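Local structure of type I polyketide synthase PikAII (Streptomyces venezuelae, 3QP9) at residues A[351-356]-A[367-372]. The protein contains a C2-type ketoreductase domain of a modular polyketide synthase, which probably epimerises alpha-substituted polyketide intermediates rather than reducing them. Residues are numbered along the deposited sequence; the frame is centred on the assembly and turned at random.
Sequences PTVDSE and ARVVTA
Two flat groups, the carbonyls of Ala372 and Asp354, meet the other segment at the ends of this contact. Pro351 CD, an atom of the puckered ring, lies 3.5 Å from Ala372 O, roughly ahead of the carbonyl oxygen, with Pro351 CG a little farther off. At the other end the Asp354 peptide carbonyl points its oxygen nearly straight at a methyl, with Asp354 O 3.9 Å from Val369 CG2. Between these two carbonyls the joint is aliphatic. Val353 directs its side chain at the helix and splits its branches between two residues one turn apart. Its CG2 presses on Val369 CG1 at 3.5 Å, tighter than usual for two carbons, while Val353 CG1 touches Ala372 CB at 3.7 Å. With chi1 at -54°, Val353 CG2 stands between backbone N and carbonyl carbon, and CG1 is thereby turned to the alanine. Val369 places CG1 anti to its own backbone N (chi1 164°), which brings that methyl against Val353 and leaves CG2 for the Asp354 carbonyl. Within the helical turn, Ala367 O is gripped twice: Thr371 N and Thr371 OG1 approach from opposite faces of the carbonyl plane, the hydroxyl at 2.9 Å from Ala367 O and 36° out of that plane. The extended loop 351-356, which follows strand 343-348, thus runs along the surface of helix 363-386 and is held to it here by apolar contact, while Lys373 NZ of the same helix hydrogen-bonds to Pro351 O. Lys373 and Tyr415 probably correspond to active-site residues of related reductases, placing the contact beside that region. Helix 413-426 of the Rossmann-type ketoreductase fold closes the flank: Tyr415 touches Val353, Ala414 touches Val369, and Ala417 meets Val370.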
# COMPACT_ATOMS: atom_id res chain seq x y z
N PRO A 351 -4.31 -0.67 14.25
CA PRO A 351 -5.33 0.31 14.63
C PRO A 351 -5.75 1.20 13.48
O PRO A 351 -5.01 1.44 12.50
CB PRO A 351 -4.69 1.06 15.84
CG PRO A 351 -3.24 0.87 15.71
CD PRO A 351 -3.07 -0.53 15.05
N THR A 352 -6.96 1.69 13.58
CA THR A 352 -7.42 2.65 12.62
C THR A 352 -6.65 3.97 12.86
O THR A 352 -6.11 4.21 13.93
CB THR A 352 -8.96 2.64 12.55
OG1 THR A 352 -9.38 2.85 11.19
CG2 THR A 352 -9.54 3.62 13.47
N VAL A 353 -6.51 4.78 11.83
CA VAL A 353 -5.75 6.03 11.92
C VAL A 353 -6.63 7.12 11.30
O VAL A 353 -7.50 6.81 10.50
CB VAL A 353 -4.39 5.89 11.13
CG1 VAL A 353 -3.59 4.67 11.62
CG2 VAL A 353 -4.65 5.73 9.62
N ASP A 354 -6.41 8.38 11.63
CA ASP A 354 -7.10 9.47 10.91
C ASP A 354 -6.34 9.96 9.71
O ASP A 354 -5.13 10.02 9.70
CB ASP A 354 -7.53 10.67 11.81
CG ASP A 354 -6.65 10.84 13.04
OD1 ASP A 354 -5.69 11.66 12.99
OD2 ASP A 354 -6.96 10.17 14.05
N SER A 355 -7.10 10.32 8.69
CA SER A 355 -6.57 10.83 7.44
C SER A 355 -6.64 12.38 7.32
O SER A 355 -7.38 13.04 8.06
CB SER A 355 -7.34 10.14 6.30
OG SER A 355 -8.76 10.34 6.48
N GLU A 356 -5.84 12.96 6.43
CA GLU A 356 -5.84 14.39 6.11
C GLU A 356 -5.58 14.53 4.61
O GLU A 356 -4.88 13.71 4.04
CB GLU A 356 -4.70 15.16 6.82
CG GLU A 356 -4.53 15.06 8.37
CD GLU A 356 -3.51 16.10 8.91
OE1 GLU A 356 -3.62 17.30 8.55
OE2 GLU A 356 -2.61 15.73 9.71
N ALA A 367 4.47 9.96 8.64
CA ALA A 367 5.37 9.00 9.28
C ALA A 367 4.72 8.27 10.45
O ALA A 367 4.82 7.03 10.57
CB ALA A 367 6.62 9.68 9.75
N ARG A 368 4.00 9.03 11.26
CA ARG A 368 3.19 8.46 12.35
C ARG A 368 2.12 7.51 11.86
O ARG A 368 1.81 6.53 12.54
CB ARG A 368 2.51 9.56 13.22
CG ARG A 368 3.18 9.85 14.55
CD ARG A 368 2.50 11.10 15.32
NE ARG A 368 3.38 12.24 15.13
CZ ARG A 368 3.11 13.37 14.48
NH1 ARG A 368 4.09 14.25 14.35
NH2 ARG A 368 1.91 13.67 13.99
N VAL A 369 1.50 7.80 10.71
CA VAL A 369 0.39 6.97 10.28
C VAL A 369 1.00 5.70 9.70
O VAL A 369 0.43 4.61 9.88
CB VAL A 369 -0.56 7.69 9.26
CG1 VAL A 369 -1.47 6.68 8.53
CG2 VAL A 369 -1.40 8.84 9.90
N VAL A 370 2.15 5.83 9.03
CA VAL A 370 2.85 4.64 8.50
C VAL A 370 3.23 3.69 9.66
O VAL A 370 3.11 2.44 9.60
CB VAL A 370 4.09 5.08 7.67
CG1 VAL A 370 5.03 3.84 7.36
CG2 VAL A 370 3.64 5.89 6.38
N THR A 371 3.66 4.31 10.77
CA THR A 371 4.11 3.54 11.94
C THR A 371 2.92 2.75 12.51
O THR A 371 3.02 1.54 12.68
CB THR A 371 4.82 4.43 13.00
OG1 THR A 371 5.93 5.10 12.38
CG2 THR A 371 5.31 3.52 14.19
N ALA A 372 1.79 3.42 12.72
CA ALA A 372 0.62 2.73 13.25
C ALA A 372 0.12 1.58 12.38
O ALA A 372 -0.49 0.63 12.93
CB ALA A 372 -0.50 3.72 13.49